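Local structure of uncharacterized conserved (Bdellovibrio bacteriovorus, 7O21) at residues T215-G220 against S230-K235; N120-R125 against N258-V263; E37-Y42 against L262-Q267. The protein is probably an L,D-carboxypeptidase of the YkuD family that edits peptidoglycan and thereby generates the curved shape of this predatory bacterium. One frame throughout, in Å; residues are numbered along the deposited sequence.

Contact 1: residues T215-G220 against S230-K235; sequences TFYDEG and SWMSHK. With EDO (1,2-ethanediol), chain M; EDO (1,2-ethanediol), chain L.
In the NTF2-like domain, Y217 on the short strand 217-218 meets W231 and M232 of helix 228-241 in a buried aromatic cluster with a Met-aromatic contact. The methyl of M232 does the touching: CE lies 3.5 Å from CG of Y217, near the root of the ring, while SD stands above the face at 5.4 Å from the ring centroid, 25° off its normal. A bend at chi2 (-50°) of M232 turns the thioether toward the tyrosine. W231 takes the far half of the same ring, its NE1 3.8 Å from CE2 of Y217. With centroids of the phenol and the pyrrole ring 5.1 Å apart and planes at 40°, the pair is oblique, and the two side chains cross at about a right angle. Polar atoms in this buried cluster are satisfied nearby: Y217 OH bonds to E296 and W201, and W231 NE1 to Y213. Beside the cluster, D218 OD2 accepts from G220 N at 2.7 Å in an Asx turn, approached from above the carboxylate plane, where the chain turns its corner. H234 of helix 228-241 hydrogen-bonds through NE2 to P102 O of the second subunit. F221 meets both Y217 and W231, edge-to-face with the tyrosine. Strand 290-300 packs against Y217 through I293 and against W231 through E296, and helix 210-214 touches M232 through Y213 and Q214.

Contact 2: residues N120-R125 against N258-V263; sequences NLFDKR and NDQLLV
Packing of F122 against Q260 is a buried contact between two domains, joining the first turn of helix 121-126, in the L,D-transpeptidase catalytic domain, to the start of strand 260-270 in the NTF2-like domain. The evidence is a flat stack: the phenyl and amide planes lie only 6° apart, and the two side chains run antiparallel, the glutamine amide lying back toward CB of F122. CG of Q260 sits over the middle of the ring, 3.7 Å from its centroid and 8° off the normal, a CH-pi contact. The glutamine runs extended beyond CG (chi2 172°), which carries its amide across the face until NE2 comes 3.4 Å from CB of F122. At the ring edge, CZ of F122 meets the carbonyl O of L261 at 3.5 Å. Two waters tie the amide to the helix start: one accepts a hydrogen bond from N120 ND2 and donates to Q260 OE1 at 2.7 Å, while the other accepts from Q260 NE2 and lies beside D123 OD1. Y283 of strand 275-287 adds an edge-to-face contact to F122. D123 N gives to N120 OD1 (3.0 Å) and N120 N to D123 OD2 (3.0 Å), the reciprocal capping box characteristic of helix N-termini, here starting helix 121-126 at the domain interface.

Contact 3: residues E37-Y42 against L262-Q267; sequences EAFSRY and LVKTLQ
F39 reaches from the loop between strands 30-32 and 42-47 to K264, T265 and L266, and its ring can be followed outward from CB. That carbon points toward strand 260-270, and chi1 of -54°, with CG anti to the carbonyl carbon, directs the ring at the strand, one face to K264 and its edge to the T265-L266 backbone. Along one side of the ring, CD1 and CE1 lie under the lysine methylene: CE of K264 is 3.9 Å from CE1 of F39, and 4.0 Å from the ring centroid at 16° off the normal, a CH-pi contact displaced toward the rim. The ammonium continues over the same face, with NZ of K264 4.8 Å from the centroid of the F39 ring, a cation-pi interaction. K264 is fully extended, and a long, weak ion pair with E170 gives its charge a second partner. Strand 260-270 is the middle strand of the five-stranded antiparallel sheet of the NTF2-like domain, so F39 packs against the sheet's central strand, with Y253 and V279 of the neighbouring strands around it. On the other side of the ring, CE2 of F39 comes edge-on to the backbone, 3.9 Å from T265 C and equally near L266 N, a nitrogen that bonds to S250 OG. At the tip, CZ of F39 touches CB of L266 at 4.4 Å.

Overall arrangement
From the N terminus, the chain pairs strand 30-32 with the edge of the NTF2-like sheet, then enters the loop whose segment 37-42 will close contact 3 on strand 260-270 some 220 residues later. Within that span, helix 121-126 of the catalytic domain starts the loop that contact 2 closes on the beginning of the same strand. Segments 258-263 and 262-267 overlap at L262 and V263, and the centres of contacts 2 and 3 are about 17 Å apart. Contact 1 is a short local closure, its segments only 10 residues apart at their closest ends, lying within both long loops. It ties strand 217-218 to helix 228-241 inside the NTF2-like domain, and touches contact 2 where D218 packs near R125. Strand 260-270 therefore receives both the N-terminal loop and the catalytic domain.

Contact 1: residues T215-G220 against S230-K235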
loop_
_atom_site.group_PDB
_atom_site.type_symbol
_atom_site.label_atom_id
_atom_site.label_comp_id
_atom_site.label_asym_id
_atom_site.label_seq_id
_atom_site.Cartn_x
_atom_site.Cartn_y
_atom_site.Cartn_z
ATOM N N THR A 215 12.732 -13.840 23.140
ATOM C CA THR A 215 13.222 -12.631 23.797
ATOM C C THR A 215 13.360 -11.470 22.825
ATOM O O THR A 215 13.487 -10.323 23.265
ATOM C CB THR A 215 14.569 -12.850 24.502
ATOM O OG1 THR A 215 15.592 -13.155 23.551
ATOM C CG2 THR A 215 14.485 -13.954 25.570
ATOM N N PHE A 216 13.355 -11.743 21.522
ATOM C CA PHE A 216 13.517 -10.686 20.530
ATOM C C PHE A 216 12.214 -9.978 20.182
ATOM O O PHE A 216 12.258 -8.996 19.430
ATOM C CB PHE A 216 14.136 -11.255 19.252
ATOM C CG PHE A 216 15.569 -11.651 19.399
ATOM C CD1 PHE A 216 16.578 -10.729 19.208
ATOM C CD2 PHE A 216 15.915 -12.956 19.744
ATOM C CE1 PHE A 216 17.909 -11.090 19.352
ATOM C CE2 PHE A 216 17.238 -13.322 19.877
ATOM C CZ PHE A 216 18.235 -12.396 19.693
ATOM N N TYR A 217 11.075 -10.430 20.706
ATOM C CA TYR A 217 9.757 -9.985 20.264
ATOM C C TYR A 217 9.020 -9.239 21.367
ATOM O O TYR A 217 9.012 -9.668 22.526
ATOM C CB TYR A 217 8.908 -11.164 19.751
ATOM C CG TYR A 217 9.449 -11.668 18.441
ATOM C CD1 TYR A 217 10.546 -12.513 18.405
ATOM C CD2 TYR A 217 8.917 -11.233 17.238
ATOM C CE1 TYR A 217 11.077 -12.950 17.206
ATOM C CE2 TYR A 217 9.440 -11.662 16.036
ATOM C CZ TYR A 217 10.508 -12.524 16.025
ATOM O OH TYR A 217 11.059 -12.932 14.829
ATOM N N ASP A 218 8.400 -8.122 20.992
ATOM C CA ASP A 218 7.527 -7.398 21.904
ATOM C C ASP A 218 6.209 -8.144 22.063
ATOM O O ASP A 218 5.700 -8.750 21.117
ATOM C CB ASP A 218 7.246 -6.009 21.335
ATOM C CG ASP A 218 6.497 -5.127 22.312
ATOM O OD1 ASP A 218 7.155 -4.511 23.165
ATOM O OD2 ASP A 218 5.251 -5.071 22.242
ATOM N N GLU A 219 5.632 -8.085 23.267
ATOM C CA GLU A 219 4.366 -8.778 23.465
ATOM C C GLU A 219 3.235 -8.188 22.631
ATOM O O GLU A 219 2.233 -8.874 22.402
ATOM C CB GLU A 219 4.022 -8.854 24.956
ATOM C CG GLU A 219 4.822 -9.925 25.683
ATOM C CD GLU A 219 4.112 -10.476 26.906
ATOM O OE1 GLU A 219 3.805 -11.689 26.908
ATOM O OE2 GLU A 219 3.879 -9.709 27.863
ATOM N N GLY A 220 3.377 -6.956 22.151
ATOM C CA GLY A 220 2.390 -6.387 21.249
ATOM C C GLY A 220 2.694 -6.594 19.776
ATOM O O GLY A 220 2.140 -5.904 18.914
ATOM N N SER A 230 0.021 -16.286 18.562
ATOM C CA SER A 230 -0.153 -17.179 17.419
ATOM C C SER A 230 1.117 -17.275 16.580
ATOM O O SER A 230 1.362 -18.298 15.934
ATOM C CB SER A 230 -1.389 -16.795 16.594
ATOM O OG SER A 230 -1.257 -15.501 16.011
ATOM N N TRP A 231 1.944 -16.231 16.593
ATOM C CA TRP A 231 3.246 -16.310 15.938
ATOM C C TRP A 231 4.134 -17.341 16.627
ATOM O O TRP A 231 4.706 -18.228 15.979
ATOM C CB TRP A 231 3.901 -14.927 15.989
ATOM C CG TRP A 231 5.254 -14.791 15.313
ATOM C CD1 TRP A 231 6.490 -14.960 15.881
ATOM C CD2 TRP A 231 5.484 -14.399 13.961
ATOM N NE1 TRP A 231 7.476 -14.723 14.942
ATOM C CE2 TRP A 231 6.878 -14.363 13.762
ATOM C CE3 TRP A 231 4.642 -14.077 12.893
ATOM C CZ2 TRP A 231 7.446 -14.034 12.536
ATOM C CZ3 TRP A 231 5.208 -13.730 11.680
ATOM C CH2 TRP A 231 6.595 -13.717 11.511
ATOM N N MET A 232 4.240 -17.248 17.952
ATOM C CA MET A 232 5.058 -18.202 18.692
ATOM C C MET A 232 4.500 -19.622 18.592
ATOM O O MET A 232 5.264 -20.583 18.449
ATOM C CB MET A 232 5.219 -17.754 20.146
ATOM C CG MET A 232 5.975 -16.433 20.315
ATOM S SD MET A 232 7.526 -16.417 19.403
ATOM C CE MET A 232 7.945 -14.680 19.556
ATOM N N SER A 233 3.172 -19.774 18.630
ATOM C CA SER A 233 2.589 -21.110 18.509
ATOM C C SER A 233 2.914 -21.723 17.154
ATOM O O SER A 233 3.237 -22.913 17.059
ATOM C CB SER A 233 1.074 -21.056 18.711
ATOM O OG SER A 233 0.745 -20.650 20.024
ATOM N N HIS A 234 2.848 -20.919 16.097
ATOM C CA HIS A 234 3.177 -21.419 14.774
ATOM C C HIS A 234 4.644 -21.833 14.699
ATOM O O HIS A 234 4.973 -22.901 14.163
ATOM C CB HIS A 234 2.829 -20.329 13.762
ATOM C CG HIS A 234 3.112 -20.690 12.346
ATOM N ND1 HIS A 234 2.654 -21.849 11.757
ATOM C CD2 HIS A 234 3.771 -20.011 11.378
ATOM C CE1 HIS A 234 3.040 -21.876 10.494
ATOM N NE2 HIS A 234 3.717 -20.774 10.237
ATOM N N LYS A 235 5.537 -21.024 15.268
ATOM C CA LYS A 235 6.950 -21.385 15.270
ATOM C C LYS A 235 7.192 -22.676 16.036
ATOM O O LYS A 235 8.006 -23.507 15.619
ATOM C CB LYS A 235 7.778 -20.251 15.856
ATOM C CG LYS A 235 7.760 -19.009 14.974
ATOM C CD LYS A 235 8.528 -19.253 13.686
ATOM C CE LYS A 235 8.774 -17.968 12.923
ATOM N NZ LYS A 235 7.709 -17.700 11.923
HETATM C C1 EDO M . 7.552 -19.739 8.229
HETATM O O1 EDO M . 7.239 -18.386 8.568
HETATM C C2 EDO M . 8.943 -20.056 8.753
HETATM O O2 EDO M . 8.956 -19.746 10.153
HETATM C C1 EDO L . 9.460 -0.840 23.672
HETATM O O1 EDO L . 8.053 -0.604 23.800
HETATM C C2 EDO L . 9.701 -2.141 22.915
HETATM O O2 EDO L . 9.380 -3.266 23.741
#

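Contact 2: residues N120-R125 against N258-V263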
loop_
_atom_site.group_PDB
_atom_site.type_symbol
_atom_site.label_atom_id
_atom_site.label_comp_id
_atom_site.label_asym_id
_atom_site.label_seq_id
_atom_site.Cartn_x
_atom_site.Cartn_y
_atom_site.Cartn_z
ATOM N N ASN A 120 4.309 4.929 7.690
ATOM C CA ASN A 120 4.833 3.570 7.726
ATOM C C ASN A 120 4.290 2.837 8.955
ATOM O O ASN A 120 3.449 3.351 9.699
ATOM C CB ASN A 120 6.360 3.553 7.627
ATOM C CG ASN A 120 7.048 4.095 8.869
ATOM O OD1 ASN A 120 6.461 4.197 9.954
ATOM N ND2 ASN A 120 8.310 4.437 8.723
ATOM N N LEU A 121 4.778 1.623 9.187
ATOM C CA LEU A 121 4.221 0.818 10.270
ATOM C C LEU A 121 4.506 1.418 11.637
ATOM O O LEU A 121 3.685 1.262 12.552
ATOM C CB LEU A 121 4.735 -0.616 10.180
ATOM C CG LEU A 121 4.132 -1.527 9.097
ATOM C CD1 LEU A 121 4.671 -2.951 9.230
ATOM C CD2 LEU A 121 2.600 -1.523 9.135
ATOM N N PHE A 122 5.659 2.071 11.817
ATOM C CA PHE A 122 5.904 2.787 13.063
ATOM C C PHE A 122 4.861 3.876 13.261
ATOM O O PHE A 122 4.325 4.050 14.364
ATOM C CB PHE A 122 7.295 3.434 13.060
ATOM C CG PHE A 122 8.442 2.458 13.097
ATOM C CD1 PHE A 122 8.647 1.623 14.185
ATOM C CD2 PHE A 122 9.355 2.414 12.048
ATOM C CE1 PHE A 122 9.737 0.749 14.209
ATOM C CE2 PHE A 122 10.441 1.545 12.072
ATOM C CZ PHE A 122 10.630 0.715 13.153
ATOM N N ASP A 123 4.596 4.654 12.203
ATOM C CA ASP A 123 3.651 5.762 12.296
ATOM C C ASP A 123 2.249 5.258 12.595
ATOM O O ASP A 123 1.524 5.865 13.386
ATOM C CB ASP A 123 3.640 6.548 10.989
ATOM C CG ASP A 123 4.981 7.126 10.651
ATOM O OD1 ASP A 123 5.675 7.591 11.578
ATOM O OD2 ASP A 123 5.317 7.136 9.437
ATOM N N LYS A 124 1.845 4.163 11.954
ATOM C CA LYS A 124 0.524 3.596 12.207
ATOM C C LYS A 124 0.374 3.116 13.647
ATOM O O LYS A 124 -0.712 3.234 14.228
ATOM C CB LYS A 124 0.260 2.467 11.219
ATOM C CG LYS A 124 0.008 2.957 9.790
ATOM C CD LYS A 124 -0.170 1.789 8.851
ATOM C CE LYS A 124 -0.426 2.261 7.432
ATOM N NZ LYS A 124 -0.417 1.104 6.497
ATOM N N ARG A 125 1.442 2.595 14.248
ATOM C CA ARG A 125 1.349 2.146 15.635
ATOM C C ARG A 125 1.141 3.327 16.576
ATOM O O ARG A 125 0.425 3.208 17.581
ATOM C CB ARG A 125 2.604 1.363 16.013
ATOM C CG ARG A 125 2.549 0.681 17.372
ATOM C CD ARG A 125 3.869 -0.017 17.622
ATOM N NE ARG A 125 3.883 -0.795 18.853
ATOM C CZ ARG A 125 4.321 -0.330 20.012
ATOM N NH1 ARG A 125 4.762 0.916 20.101
ATOM N NH2 ARG A 125 4.317 -1.110 21.089
ATOM N N ASN A 258 16.264 7.449 16.724
ATOM C CA ASN A 258 15.349 7.687 17.860
ATOM C C ASN A 258 15.039 6.334 18.499
ATOM O O ASN A 258 15.965 5.592 18.858
ATOM C CB ASN A 258 14.129 8.492 17.424
ATOM C CG ASN A 258 14.430 9.967 17.223
ATOM O OD1 ASN A 258 15.414 10.477 17.738
ATOM N ND2 ASN A 258 13.568 10.652 16.479
ATOM N N ASP A 259 13.777 5.967 18.645
ATOM C CA ASP A 259 13.405 4.704 19.260
ATOM C C ASP A 259 13.372 3.540 18.278
ATOM O O ASP A 259 13.134 2.407 18.702
ATOM C CB ASP A 259 12.022 4.855 19.906
ATOM C CG ASP A 259 10.953 5.359 18.919
ATOM O OD1 ASP A 259 11.263 6.191 18.020
ATOM O OD2 ASP A 259 9.783 4.924 19.042
ATOM N N GLN A 260 13.622 3.777 16.996
ATOM C CA GLN A 260 13.276 2.832 15.933
ATOM C C GLN A 260 14.496 2.103 15.384
ATOM O O GLN A 260 15.597 2.664 15.291
ATOM C CB GLN A 260 12.617 3.589 14.776
ATOM C CG GLN A 260 11.249 4.144 15.123
ATOM C CD GLN A 260 10.697 5.039 14.045
ATOM O OE1 GLN A 260 11.311 5.218 12.980
ATOM N NE2 GLN A 260 9.547 5.637 14.315
ATOM N N LEU A 261 14.281 0.837 15.016
ATOM C CA LEU A 261 15.257 0.034 14.291
ATOM C C LEU A 261 14.536 -0.624 13.128
ATOM O O LEU A 261 13.488 -1.246 13.321
ATOM C CB LEU A 261 15.874 -1.053 15.183
ATOM C CG LEU A 261 16.800 -2.078 14.510
ATOM C CD1 LEU A 261 18.060 -1.422 13.977
ATOM C CD2 LEU A 261 17.158 -3.205 15.469
ATOM N N LEU A 262 15.089 -0.466 11.920
ATOM C CA LEU A 262 14.546 -1.093 10.721
ATOM C C LEU A 262 15.666 -1.901 10.084
ATOM O O LEU A 262 16.766 -1.377 9.858
ATOM C CB LEU A 262 14.044 -0.024 9.743
ATOM C CG LEU A 262 13.223 -0.402 8.507
ATOM C CD1 LEU A 262 14.086 -1.016 7.414
ATOM C CD2 LEU A 262 12.043 -1.272 8.823
ATOM N N VAL A 263 15.395 -3.178 9.822
ATOM C CA VAL A 263 16.325 -4.075 9.146
ATOM C C VAL A 263 15.591 -4.681 7.960
ATOM O O VAL A 263 14.471 -5.172 8.112
ATOM C CB VAL A 263 16.824 -5.181 10.096
ATOM C CG1 VAL A 263 17.754 -6.125 9.381
ATOM C CG2 VAL A 263 17.548 -4.552 11.288
HETATM O O HOH W 1 9.890 5.723 10.740
HETATM O O HOH W 2 8.403 7.647 12.058
#

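Contact 3: residues E37-Y42 against L262-Q267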
loop_
_atom_site.group_PDB
_atom_site.type_symbol
_atom_site.label_atom_id
_atom_site.label_comp_id
_atom_site.label_asym_id
_atom_site.label_seq_id
_atom_site.Cartn_x
_atom_site.Cartn_y
_atom_site.Cartn_z
ATOM N N GLU A 37 20.833 -6.522 -4.942
ATOM C CA GLU A 37 20.684 -5.592 -6.058
ATOM C C GLU A 37 19.227 -5.355 -6.458
ATOM O O GLU A 37 18.942 -4.368 -7.144
ATOM C CB GLU A 37 21.601 -6.012 -7.221
ATOM C CG GLU A 37 23.042 -6.005 -6.747
ATOM C CD GLU A 37 24.084 -6.361 -7.793
ATOM O OE1 GLU A 37 23.748 -6.549 -8.978
ATOM O OE2 GLU A 37 25.268 -6.460 -7.404
ATOM N N ALA A 38 18.303 -6.221 -6.039
ATOM C CA ALA A 38 16.886 -5.953 -6.243
ATOM C C ALA A 38 16.409 -4.773 -5.412
ATOM O O ALA A 38 15.362 -4.193 -5.725
ATOM C CB ALA A 38 16.067 -7.196 -5.897
ATOM N N PHE A 39 17.163 -4.393 -4.380
ATOM C CA PHE A 39 16.830 -3.213 -3.587
ATOM C C PHE A 39 17.626 -2.050 -4.164
ATOM O O PHE A 39 18.006 -2.096 -5.336
ATOM C CB PHE A 39 17.186 -3.419 -2.108
ATOM C CG PHE A 39 16.584 -4.675 -1.491
ATOM C CD1 PHE A 39 15.379 -5.198 -1.938
ATOM C CD2 PHE A 39 17.244 -5.319 -0.459
ATOM C CE1 PHE A 39 14.849 -6.365 -1.352
ATOM C CE2 PHE A 39 16.727 -6.469 0.133
ATOM C CZ PHE A 39 15.537 -6.986 -0.312
ATOM N N SER A 40 17.903 -1.014 -3.374
ATOM C CA SER A 40 18.522 0.203 -3.885
ATOM C C SER A 40 19.916 0.342 -3.300
ATOM O O SER A 40 20.090 0.249 -2.080
ATOM C CB SER A 40 17.680 1.425 -3.513
ATOM O OG SER A 40 18.377 2.637 -3.804
ATOM N N ARG A 41 20.908 0.561 -4.156
ATOM C CA ARG A 41 22.239 0.807 -3.615
ATOM C C ARG A 41 22.405 2.213 -3.074
ATOM O O ARG A 41 23.439 2.497 -2.457
ATOM C CB ARG A 41 23.335 0.484 -4.633
ATOM C CG ARG A 41 23.340 1.321 -5.885
ATOM C CD ARG A 41 24.231 0.632 -6.942
ATOM N NE ARG A 41 24.549 1.512 -8.061
ATOM C CZ ARG A 41 23.992 1.433 -9.264
ATOM N NH1 ARG A 41 23.086 0.500 -9.533
ATOM N NH2 ARG A 41 24.354 2.286 -10.213
ATOM N N TYR A 42 21.416 3.085 -3.278
ATOM C CA TYR A 42 21.447 4.457 -2.796
ATOM C C TYR A 42 20.431 4.674 -1.681
ATOM O O TYR A 42 19.346 4.081 -1.685
ATOM C CB TYR A 42 21.139 5.446 -3.931
ATOM C CG TYR A 42 22.108 5.349 -5.075
ATOM C CD1 TYR A 42 23.434 5.746 -4.926
ATOM C CD2 TYR A 42 21.715 4.796 -6.282
ATOM C CE1 TYR A 42 24.335 5.635 -5.995
ATOM C CE2 TYR A 42 22.603 4.680 -7.336
ATOM C CZ TYR A 42 23.901 5.096 -7.183
ATOM O OH TYR A 42 24.777 4.978 -8.246
ATOM N N LEU A 262 15.089 -0.466 11.920
ATOM C CA LEU A 262 14.546 -1.093 10.721
ATOM C C LEU A 262 15.666 -1.901 10.084
ATOM O O LEU A 262 16.766 -1.377 9.858
ATOM C CB LEU A 262 14.044 -0.024 9.743
ATOM C CG LEU A 262 13.223 -0.402 8.507
ATOM C CD1 LEU A 262 14.086 -1.016 7.414
ATOM C CD2 LEU A 262 12.043 -1.272 8.823
ATOM N N VAL A 263 15.395 -3.178 9.822
ATOM C CA VAL A 263 16.325 -4.075 9.146
ATOM C C VAL A 263 15.591 -4.681 7.960
ATOM O O VAL A 263 14.471 -5.172 8.112
ATOM C CB VAL A 263 16.824 -5.181 10.096
ATOM C CG1 VAL A 263 17.754 -6.125 9.381
ATOM C CG2 VAL A 263 17.548 -4.552 11.288
ATOM N N LYS A 264 16.199 -4.619 6.767
ATOM C CA LYS A 264 15.598 -5.228 5.581
ATOM C C LYS A 264 16.650 -6.069 4.873
ATOM O O LYS A 264 17.788 -5.619 4.682
ATOM C CB LYS A 264 15.044 -4.147 4.643
ATOM C CG LYS A 264 14.374 -4.687 3.385
ATOM C CD LYS A 264 13.891 -3.524 2.528
ATOM C CE LYS A 264 13.204 -3.983 1.246
ATOM N NZ LYS A 264 12.560 -2.817 0.535
ATOM N N THR A 265 16.270 -7.296 4.506
ATOM C CA THR A 265 17.209 -8.268 3.960
ATOM C C THR A 265 16.480 -9.180 2.978
ATOM O O THR A 265 15.253 -9.271 2.988
ATOM C CB THR A 265 17.844 -9.083 5.098
ATOM O OG1 THR A 265 18.757 -10.054 4.570
ATOM C CG2 THR A 265 16.785 -9.812 5.892
ATOM N N LEU A 266 17.246 -9.808 2.085
ATOM C CA LEU A 266 16.756 -10.940 1.302
ATOM C C LEU A 266 17.017 -12.218 2.099
ATOM O O LEU A 266 18.163 -12.520 2.452
ATOM C CB LEU A 266 17.445 -10.992 -0.062
ATOM C CG LEU A 266 16.891 -12.038 -1.039
ATOM C CD1 LEU A 266 15.450 -11.729 -1.403
ATOM C CD2 LEU A 266 17.729 -12.065 -2.309
ATOM N N GLN A 267 15.951 -12.941 2.414
ATOM C CA GLN A 267 16.002 -14.082 3.321
ATOM C C GLN A 267 15.765 -15.378 2.563
ATOM O O GLN A 267 14.807 -15.483 1.795
ATOM C CB GLN A 267 14.917 -13.919 4.378
ATOM C CG GLN A 267 14.701 -15.131 5.283
ATOM C CD GLN A 267 13.446 -14.977 6.129
ATOM O OE1 GLN A 267 13.433 -14.218 7.092
ATOM N NE2 GLN A 267 12.377 -15.651 5.738
#